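Local coordinates for bumblebee peptidoglycan recognition protein SA (Bombus, PDB 5XZ4) that probably senses bacterial peptidoglycan in bumblebee innate immunity, binding Dap-type peptidoglycans in preference to Lys-type ones, at residues E139-A151 against Q160-P173. Numbering follows the deposited sequence.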
ATOM      1  N   GLU A 139       2.883   7.246  16.652  1.00 16.08           N
ATOM      2  CA  GLU A 139       1.772   8.182  16.908  1.00 17.75           C
ATOM      3  C   GLU A 139       1.844   9.418  15.992  1.00 17.17           C
ATOM      4  O   GLU A 139       0.812   9.963  15.585  1.00 19.15           O
ATOM      5  CB  GLU A 139       1.759   8.618  18.386  1.00 21.31           C
ATOM      6  CG  GLU A 139       1.622   7.480  19.391  1.00 29.35           C
ATOM      7  CD  GLU A 139       0.184   7.057  19.628  1.00 36.21           C
ATOM      8  OE1 GLU A 139      -0.658   7.923  19.957  1.00 44.82           O
ATOM      9  OE2 GLU A 139      -0.093   5.848  19.511  1.00 40.32           O
ATOM     10  N   ASP A 140       3.071   9.825  15.665  1.00 16.92           N
ATOM     11  CA  ASP A 140       3.341  10.952  14.788  1.00 17.73           C
ATOM     12  C   ASP A 140       3.632  10.509  13.345  1.00 17.23           C
ATOM     13  O   ASP A 140       4.410  11.158  12.638  1.00 16.89           O
ATOM     14  CB  ASP A 140       4.496  11.815  15.356  1.00 19.76           C
ATOM     15  CG  ASP A 140       5.809  11.039  15.526  1.00 23.22           C
ATOM     16  OD1 ASP A 140       5.872   9.835  15.207  1.00 26.54           O
ATOM     17  OD2 ASP A 140       6.795  11.659  15.995  1.00 28.16           O
ATOM     18  N   ILE A 141       2.996   9.415  12.920  1.00 15.95           N
ATOM     19  CA  ILE A 141       3.189   8.856  11.559  1.00 15.13           C
ATOM     20  C   ILE A 141       3.094   9.943  10.475  1.00 13.19           C
ATOM     21  O   ILE A 141       2.169  10.740  10.472  1.00 14.96           O
ATOM     22  CB  ILE A 141       2.205   7.675  11.286  1.00 15.47           C
ATOM     23  CG1 ILE A 141       2.522   6.931   9.983  1.00 14.91           C
ATOM     24  CG2 ILE A 141       0.759   8.122  11.214  1.00 16.48           C
ATOM     25  CD1 ILE A 141       3.734   6.059  10.099  1.00 17.24           C
ATOM     26  N   ARG A 142       4.045   9.929   9.538  1.00 13.01           N
ATOM     27  CA  ARG A 142       4.065  10.856   8.409  1.00 14.28           C
ATOM     28  C   ARG A 142       3.582  10.125   7.154  1.00 11.51           C
ATOM     29  O   ARG A 142       4.224   9.162   6.720  1.00 12.24           O
ATOM     30  CB  ARG A 142       5.471  11.417   8.205  1.00 15.30           C
ATOM     31  CG  ARG A 142       5.895  12.358   9.339  1.00 18.34           C
ATOM     32  CD  ARG A 142       7.381  12.644   9.303  1.00 22.57           C
ATOM     33  NE  ARG A 142       7.846  13.361  10.492  1.00 28.58           N
ATOM     34  CZ  ARG A 142       9.111  13.699  10.728  1.00 30.13           C
ATOM     35  NH1 ARG A 142       9.418  14.340  11.850  1.00 31.87           N
ATOM     36  NH2 ARG A 142      10.077  13.405   9.856  1.00 31.09           N
ATOM     37  N   VAL A 143       2.459  10.566   6.600  1.00 10.14           N
ATOM     38  CA  VAL A 143       1.908   9.959   5.376  1.00 10.30           C
ATOM     39  C   VAL A 143       2.362  10.835   4.210  1.00 10.51           C
ATOM     40  O   VAL A 143       2.189  12.060   4.241  1.00 11.13           O
ATOM     41  CB  VAL A 143       0.367   9.868   5.428  1.00 10.22           C
ATOM     42  CG1 VAL A 143      -0.185   9.387   4.086  1.00 11.66           C
ATOM     43  CG2 VAL A 143      -0.082   8.948   6.551  1.00 11.47           C
ATOM     44  N   ILE A 144       2.949  10.205   3.190  1.00  9.90           N
ATOM     45  CA  ILE A 144       3.415  10.940   1.988  1.00 10.26           C
ATOM     46  C   ILE A 144       3.060  10.169   0.725  1.00  9.78           C
ATOM     47  O   ILE A 144       2.969   8.934   0.762  1.00 10.25           O
ATOM     48  CB  ILE A 144       4.927  11.264   2.030  1.00 11.37           C
ATOM     49  CG1 ILE A 144       5.776  10.019   2.216  1.00 11.97           C
ATOM     50  CG2 ILE A 144       5.242  12.292   3.120  1.00 12.82           C
ATOM     51  CD1 ILE A 144       7.265  10.240   2.037  1.00 14.09           C
ATOM     52  N   GLY A 145       2.853  10.890  -0.385  1.00  9.86           N
ATOM     53  CA  GLY A 145       2.712  10.223  -1.699  1.00 10.12           C
ATOM     54  C   GLY A 145       4.091   9.852  -2.204  1.00 10.22           C
ATOM     55  O   GLY A 145       5.060  10.585  -1.952  1.00 10.53           O
ATOM     56  N   ALA A 146       4.186   8.747  -2.951  1.00 10.11           N
ATOM     57  CA  ALA A 146       5.493   8.326  -3.502  1.00 10.52           C
ATOM     58  C   ALA A 146       6.249   9.421  -4.277  1.00 10.50           C
ATOM     59  O   ALA A 146       7.476   9.573  -4.116  1.00 11.23           O
ATOM     60  CB  ALA A 146       5.316   7.091  -4.382  1.00 10.58           C
ATOM     61  N   LYS A 147       5.500  10.203  -5.060  1.00 10.94           N
ATOM     62  CA  LYS A 147       6.086  11.253  -5.902  1.00 12.17           C
ATOM     63  C   LYS A 147       6.827  12.336  -5.103  1.00 13.27           C
ATOM     64  O   LYS A 147       7.618  13.056  -5.676  1.00 14.56           O
ATOM     65  CB  LYS A 147       5.021  11.914  -6.799  1.00 12.83           C
ATOM     66  CG  LYS A 147       3.878  12.629  -6.075  1.00 14.38           C
ATOM     67  CD  LYS A 147       2.793  13.123  -7.031  1.00 18.00           C
ATOM     68  CE  LYS A 147       3.312  14.182  -7.985  1.00 20.49           C
ATOM     69  NZ  LYS A 147       2.364  14.534  -9.076  1.00 24.30           N
ATOM     70  N   GLN A 148       6.558  12.451  -3.800  1.00 12.21           N
ATOM     71  CA  GLN A 148       7.220  13.456  -2.948  1.00 12.25           C
ATOM     72  C   GLN A 148       8.662  13.084  -2.634  1.00 12.41           C
ATOM     73  O   GLN A 148       9.460  13.972  -2.302  1.00 13.96           O
ATOM     74  CB  GLN A 148       6.448  13.616  -1.639  1.00 12.01           C
ATOM     75  CG  GLN A 148       5.083  14.225  -1.827  1.00 12.97           C
ATOM     76  CD  GLN A 148       4.332  14.364  -0.518  1.00 12.32           C
ATOM     77  OE1 GLN A 148       3.308  13.725  -0.303  1.00 12.22           O
ATOM     78  NE2 GLN A 148       4.835  15.240   0.361  1.00 13.34           N
ATOM     79  N   VAL A 149       9.001  11.786  -2.738  1.00 11.88           N
ATOM     80  CA  VAL A 149      10.335  11.278  -2.363  1.00 13.46           C
ATOM     81  C   VAL A 149      11.085  10.460  -3.422  1.00 13.86           C
ATOM     82  O   VAL A 149      12.236  10.089  -3.194  1.00 14.32           O
ATOM     83  CB  VAL A 149      10.319  10.491  -1.034  1.00 13.94           C
ATOM     84  CG1 VAL A 149       9.978  11.429   0.117  1.00 15.84           C
ATOM     85  CG2 VAL A 149       9.390   9.278  -1.096  1.00 14.25           C
ATOM     86  N   THR A 150      10.409  10.131  -4.522  1.00 13.84           N
ATOM     87  CA  THR A 150      11.030   9.404  -5.627  1.00 13.80           C
ATOM     88  C   THR A 150      10.524   9.973  -6.943  1.00 13.48           C
ATOM     89  O   THR A 150       9.453  10.590  -7.003  1.00 14.82           O
ATOM     90  CB  THR A 150      10.669   7.893  -5.600  1.00 14.76           C
ATOM     91  OG1 THR A 150       9.241   7.734  -5.575  1.00 14.57           O
ATOM     92  CG2 THR A 150      11.304   7.169  -4.420  1.00 15.46           C
ATOM     93  N   ALA A 151      11.291   9.729  -8.012  1.00 14.40           N
ATOM     94  CA  ALA A 151      10.888  10.170  -9.350  1.00 16.35           C
ATOM     95  C   ALA A 151       9.865   9.203  -9.917  1.00 15.66           C
ATOM     96  O   ALA A 151      10.222   8.127 -10.429  1.00 15.20           O
ATOM     97  CB  ALA A 151      12.096  10.300 -10.275  1.00 17.44           C
ATOM     98  N   GLN A 160      -3.083  11.942  -5.066  1.00 14.43           N
ATOM     99  CA  GLN A 160      -2.181  12.830  -4.324  1.00 15.27           C
ATOM    100  C   GLN A 160      -2.937  14.000  -3.673  1.00 15.89           C
ATOM    101  O   GLN A 160      -2.704  14.317  -2.503  1.00 15.97           O
ATOM    102  CB  GLN A 160      -1.037  13.310  -5.213  1.00 14.82           C
ATOM    103  CG  GLN A 160      -0.049  14.246  -4.510  1.00 15.09           C
ATOM    104  CD  GLN A 160       0.845  13.532  -3.505  1.00 15.61           C
ATOM    105  OE1 GLN A 160       0.956  12.314  -3.511  1.00 16.56           O
ATOM    106  NE2 GLN A 160       1.503  14.292  -2.645  1.00 16.47           N
ATOM    107  N   LYS A 161      -3.851  14.622  -4.420  1.00 16.59           N
ATOM    108  CA  LYS A 161      -4.717  15.675  -3.865  1.00 16.85           C
ATOM    109  C   LYS A 161      -5.612  15.130  -2.741  1.00 14.68           C
ATOM    110  O   LYS A 161      -5.757  15.763  -1.693  1.00 16.58           O
ATOM    111  CB  LYS A 161      -5.554  16.349  -4.972  1.00 20.48           C
ATOM    112  CG  LYS A 161      -4.734  17.221  -5.913  1.00 26.57           C
ATOM    113  CD  LYS A 161      -5.567  17.931  -6.976  1.00 30.03           C
ATOM    114  CE  LYS A 161      -4.719  18.875  -7.830  1.00 32.85           C
ATOM    115  NZ  LYS A 161      -3.779  18.160  -8.748  1.00 35.90           N
ATOM    116  N   GLN A 162      -6.182  13.934  -2.930  1.00 13.93           N
ATOM    117  CA  GLN A 162      -7.107  13.367  -1.957  1.00 13.61           C
ATOM    118  C   GLN A 162      -6.459  13.091  -0.582  1.00 13.11           C
ATOM    119  O   GLN A 162      -7.067  13.328   0.454  1.00 13.62           O
ATOM    120  CB  GLN A 162      -7.758  12.085  -2.515  1.00 14.21           C
ATOM    121  CG  GLN A 162      -8.695  12.324  -3.706  1.00 15.80           C
ATOM    122  CD  GLN A 162      -9.178  11.012  -4.324  1.00 16.19           C
ATOM    123  OE1 GLN A 162      -8.437  10.333  -5.030  1.00 17.05           O
ATOM    124  NE2 GLN A 162     -10.422  10.671  -4.066  1.00 18.13           N
ATOM    125  N   ILE A 163      -5.228  12.582  -0.562  1.00 12.51           N
ATOM    126  CA  ILE A 163      -4.574  12.273   0.715  1.00 11.86           C
ATOM    127  C   ILE A 163      -4.210  13.516   1.550  1.00 12.14           C
ATOM    128  O   ILE A 163      -4.004  13.388   2.760  1.00 11.58           O
ATOM    129  CB  ILE A 163      -3.357  11.323   0.578  1.00 11.21           C
ATOM    130  CG1 ILE A 163      -2.200  11.985  -0.176  1.00 12.03           C
ATOM    131  CG2 ILE A 163      -3.770  10.002  -0.064  1.00 12.01           C
ATOM    132  CD1 ILE A 163      -0.938  11.144  -0.225  1.00 13.47           C
ATOM    133  N   LYS A 164      -4.165  14.699   0.925  1.00 12.60           N
ATOM    134  CA  LYS A 164      -3.929  15.959   1.652  1.00 12.78           C
ATOM    135  C   LYS A 164      -5.043  16.291   2.672  1.00 12.49           C
ATOM    136  O   LYS A 164      -4.843  17.147   3.549  1.00 14.63           O
ATOM    137  CB  LYS A 164      -3.687  17.129   0.678  1.00 13.50           C
ATOM    138  CG  LYS A 164      -2.485  16.910  -0.228  1.00 15.28           C
ATOM    139  CD  LYS A 164      -2.248  18.078  -1.166  1.00 18.33           C
ATOM    140  CE  LYS A 164      -1.034  17.787  -2.029  1.00 21.66           C
ATOM    141  NZ  LYS A 164      -0.635  18.943  -2.871  1.00 26.99           N
ATOM    142  N   ASN A 165      -6.195  15.601   2.565  1.00 12.73           N
ATOM    143  CA  ASN A 165      -7.313  15.774   3.493  1.00 13.57           C
ATOM    144  C   ASN A 165      -7.089  15.058   4.849  1.00 12.46           C
ATOM    145  O   ASN A 165      -7.868  15.229   5.784  1.00 14.73           O
ATOM    146  CB  ASN A 165      -8.625  15.286   2.847  1.00 14.66           C
ATOM    147  CG  ASN A 165      -9.031  16.103   1.626  1.00 15.62           C
ATOM    148  OD1 ASN A 165      -8.879  17.314   1.599  1.00 19.32           O
ATOM    149  ND2 ASN A 165      -9.566  15.433   0.621  1.00 17.51           N
ATOM    150  N   TRP A 166      -6.045  14.239   4.940  1.00 11.99           N
ATOM    151  CA  TRP A 166      -5.668  13.540   6.171  1.00 11.49           C
ATOM    152  C   TRP A 166      -4.685  14.393   6.964  1.00 11.80           C
ATOM    153  O   TRP A 166      -3.726  14.907   6.402  1.00 11.78           O
ATOM    154  CB  TRP A 166      -4.989  12.214   5.814  1.00 10.97           C
ATOM    155  CG  TRP A 166      -5.853  11.198   5.119  1.00 11.38           C
ATOM    156  CD1 TRP A 166      -7.226  11.140   5.110  1.00 11.89           C
ATOM    157  CD2 TRP A 166      -5.393  10.062   4.392  1.00 11.12           C
ATOM    158  NE1 TRP A 166      -7.646  10.028   4.385  1.00 11.45           N
ATOM    159  CE2 TRP A 166      -6.541   9.342   3.956  1.00 11.00           C
ATOM    160  CE3 TRP A 166      -4.119   9.559   4.093  1.00 11.97           C
ATOM    161  CZ2 TRP A 166      -6.437   8.176   3.208  1.00 11.19           C
ATOM    162  CZ3 TRP A 166      -4.017   8.419   3.346  1.00 12.08           C
ATOM    163  CH2 TRP A 166      -5.166   7.724   2.924  1.00 11.77           C
ATOM    164  N   LEU A 167      -4.897  14.532   8.280  1.00 12.03           N
ATOM    165  CA  LEU A 167      -3.980  15.315   9.118  1.00 13.48           C
ATOM    166  C   LEU A 167      -2.582  14.728   9.145  1.00 13.51           C
ATOM    167  O   LEU A 167      -1.611  15.443   9.364  1.00 14.70           O
ATOM    168  CB  LEU A 167      -4.485  15.441  10.574  1.00 15.26           C
ATOM    169  CG  LEU A 167      -5.732  16.282  10.844  1.00 16.09           C
ATOM    170  CD1 LEU A 167      -6.027  16.320  12.344  1.00 18.48           C
ATOM    171  CD2 LEU A 167      -5.574  17.690  10.292  1.00 17.11           C
ATOM    172  N   GLU A 168      -2.484  13.415   8.925  1.00 12.12           N
ATOM    173  CA  GLU A 168      -1.192  12.724   8.932  1.00 12.57           C
ATOM    174  C   GLU A 168      -0.339  13.047   7.710  1.00 11.86           C
ATOM    175  O   GLU A 168       0.866  12.791   7.723  1.00 11.90           O
ATOM    176  CB  GLU A 168      -1.366  11.200   9.059  1.00 12.26           C
ATOM    177  CG  GLU A 168      -2.128  10.759  10.309  1.00 13.87           C
ATOM    178  CD  GLU A 168      -3.628  10.640  10.108  1.00 14.28           C
ATOM    179  OE1 GLU A 168      -4.197  11.162   9.140  1.00 13.91           O
ATOM    180  OE2 GLU A 168      -4.292  10.017  10.963  1.00 20.27           O
ATOM    181  N   TRP A 169      -0.966  13.556   6.648  1.00 11.26           N
ATOM    182  CA  TRP A 169      -0.200  13.919   5.427  1.00 11.92           C
ATOM    183  C   TRP A 169       0.750  15.083   5.718  1.00 13.66           C
ATOM    184  O   TRP A 169       0.350  16.046   6.370  1.00 13.73           O
ATOM    185  CB  TRP A 169      -1.140  14.267   4.263  1.00 12.66           C
ATOM    186  CG  TRP A 169      -0.349  14.669   3.035  1.00 12.33           C
ATOM    187  CD1 TRP A 169       0.346  13.832   2.192  1.00 12.86           C
ATOM    188  CD2 TRP A 169      -0.077  16.010   2.597  1.00 13.46           C
ATOM    189  NE1 TRP A 169       1.002  14.584   1.236  1.00 12.96           N
ATOM    190  CE2 TRP A 169       0.755  15.915   1.456  1.00 13.74           C
ATOM    191  CE3 TRP A 169      -0.496  17.278   3.033  1.00 14.79           C
ATOM    192  CZ2 TRP A 169       1.202  17.043   0.747  1.00 16.23           C
ATOM    193  CZ3 TRP A 169      -0.042  18.414   2.328  1.00 16.13           C
ATOM    194  CH2 TRP A 169       0.787  18.283   1.189  1.00 17.42           C
ATOM    195  N   VAL A 170       1.987  14.991   5.236  1.00 12.91           N
ATOM    196  CA  VAL A 170       2.982  16.061   5.405  1.00 15.77           C
ATOM    197  C   VAL A 170       3.497  16.562   4.045  1.00 16.87           C
ATOM    198  O   VAL A 170       3.770  15.771   3.141  1.00 16.32           O
ATOM    199  CB  VAL A 170       4.142  15.651   6.348  1.00 17.32           C
ATOM    200  CG1 VAL A 170       3.624  15.379   7.762  1.00 21.75           C
ATOM    201  CG2 VAL A 170       4.943  14.475   5.831  1.00 19.45           C
ATOM    202  N   PRO A 171       3.621  17.882   3.892  1.00 18.92           N
ATOM    203  CA  PRO A 171       4.163  18.441   2.649  1.00 20.78           C
ATOM    204  C   PRO A 171       5.655  18.169   2.419  1.00 23.37           C
ATOM    205  O   PRO A 171       6.096  18.173   1.258  1.00 27.00           O
ATOM    206  CB  PRO A 171       3.891  19.943   2.794  1.00 21.58           C
ATOM    207  CG  PRO A 171       3.733  20.177   4.254  1.00 23.50           C
ATOM    208  CD  PRO A 171       3.131  18.928   4.815  1.00 20.82           C
ATOM    209  N   THR A 172       6.422  17.942   3.489  1.00 24.02           N
ATOM    210  CA  THR A 172       7.801  17.364   3.357  1.00 33.52           C
ATOM    211  C   THR A 172       8.063  16.237   4.386  1.00 40.08           C
ATOM    212  O   THR A 172       7.831  16.431   5.582  1.00 46.55           O
ATOM    213  CB  THR A 172       8.975  18.403   3.385  1.00 37.40           C
ATOM    214  OG1 THR A 172       8.919  19.197   4.576  1.00 46.89           O
ATOM    215  CG2 THR A 172       9.001  19.303   2.144  1.00 30.77           C
ATOM    216  N   PRO A 173       8.514  15.051   3.904  1.00 39.98           N
ATOM    217  CA  PRO A 173       9.033  13.845   4.560  1.00 35.94           C
ATOM    218  C   PRO A 173       9.665  13.942   5.958  1.00 33.27           C
ATOM    219  O   PRO A 173      10.825  13.586   6.164  1.00 38.59           O
ATOM    220  CB  PRO A 173      10.091  13.364   3.551  1.00 30.99           C
ATOM    221  CG  PRO A 173       9.791  14.093   2.269  1.00 33.77           C
ATOM    222  CD  PRO A 173       8.490  14.802   2.456  1.00 39.25           C
ATOM    223  OXT PRO A 173       9.036  14.295   6.945  1.00 34.81           O
TER
HETATM  224  O   HOH W   1       7.256  16.672  -0.714  1.00 24.14           O
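Val-143 and Trp-169 form a single beta bridge of parallel pattern that brings the C-terminal tail against strand 141-145 at one point, on an outermost strand of the mixed sheet in this amidase-like PGRP fold. Val-143 N donates to Glu-168 O at 3.0 Å, and from that same edge Val-143 O accepts from Val-170 N.

The polar centre is the Gln-148 amide. Its OE1 takes three N-H groups: Trp-169 NE1 at 2.9 Å, Gln-160 NE2 at 3.0 Å and, from its own segment, Gly-145 N. The two glutamine amides stand nearly perpendicular, 83° apart, while NE2 of Gln-148 gives a straight bond, in plane with both groups, to Val-170 O (3.0 Å). The Gln-148 side chain is extended beyond CG (chi2 180°), which carries the amide across to the tail. With an alanine here, Trp-169 NE1, Gln-160 NE2 and Gly-145 N would probably lose their shared acceptor, and Val-170 O its donor.

At the chain end, the Pro-173 carboxylate makes a salt bridge with Arg-142, whose NH2 lies 3.2 Å from Pro-173 OXT.

Apolar contacts flank this: Val-143 CG1 meets the edge of the Trp-166 ring, Ile-144 CG2 presses tightly on Val-170 CG2, and Pro-173 CG packs 3.4 Å from Val-149 CG1.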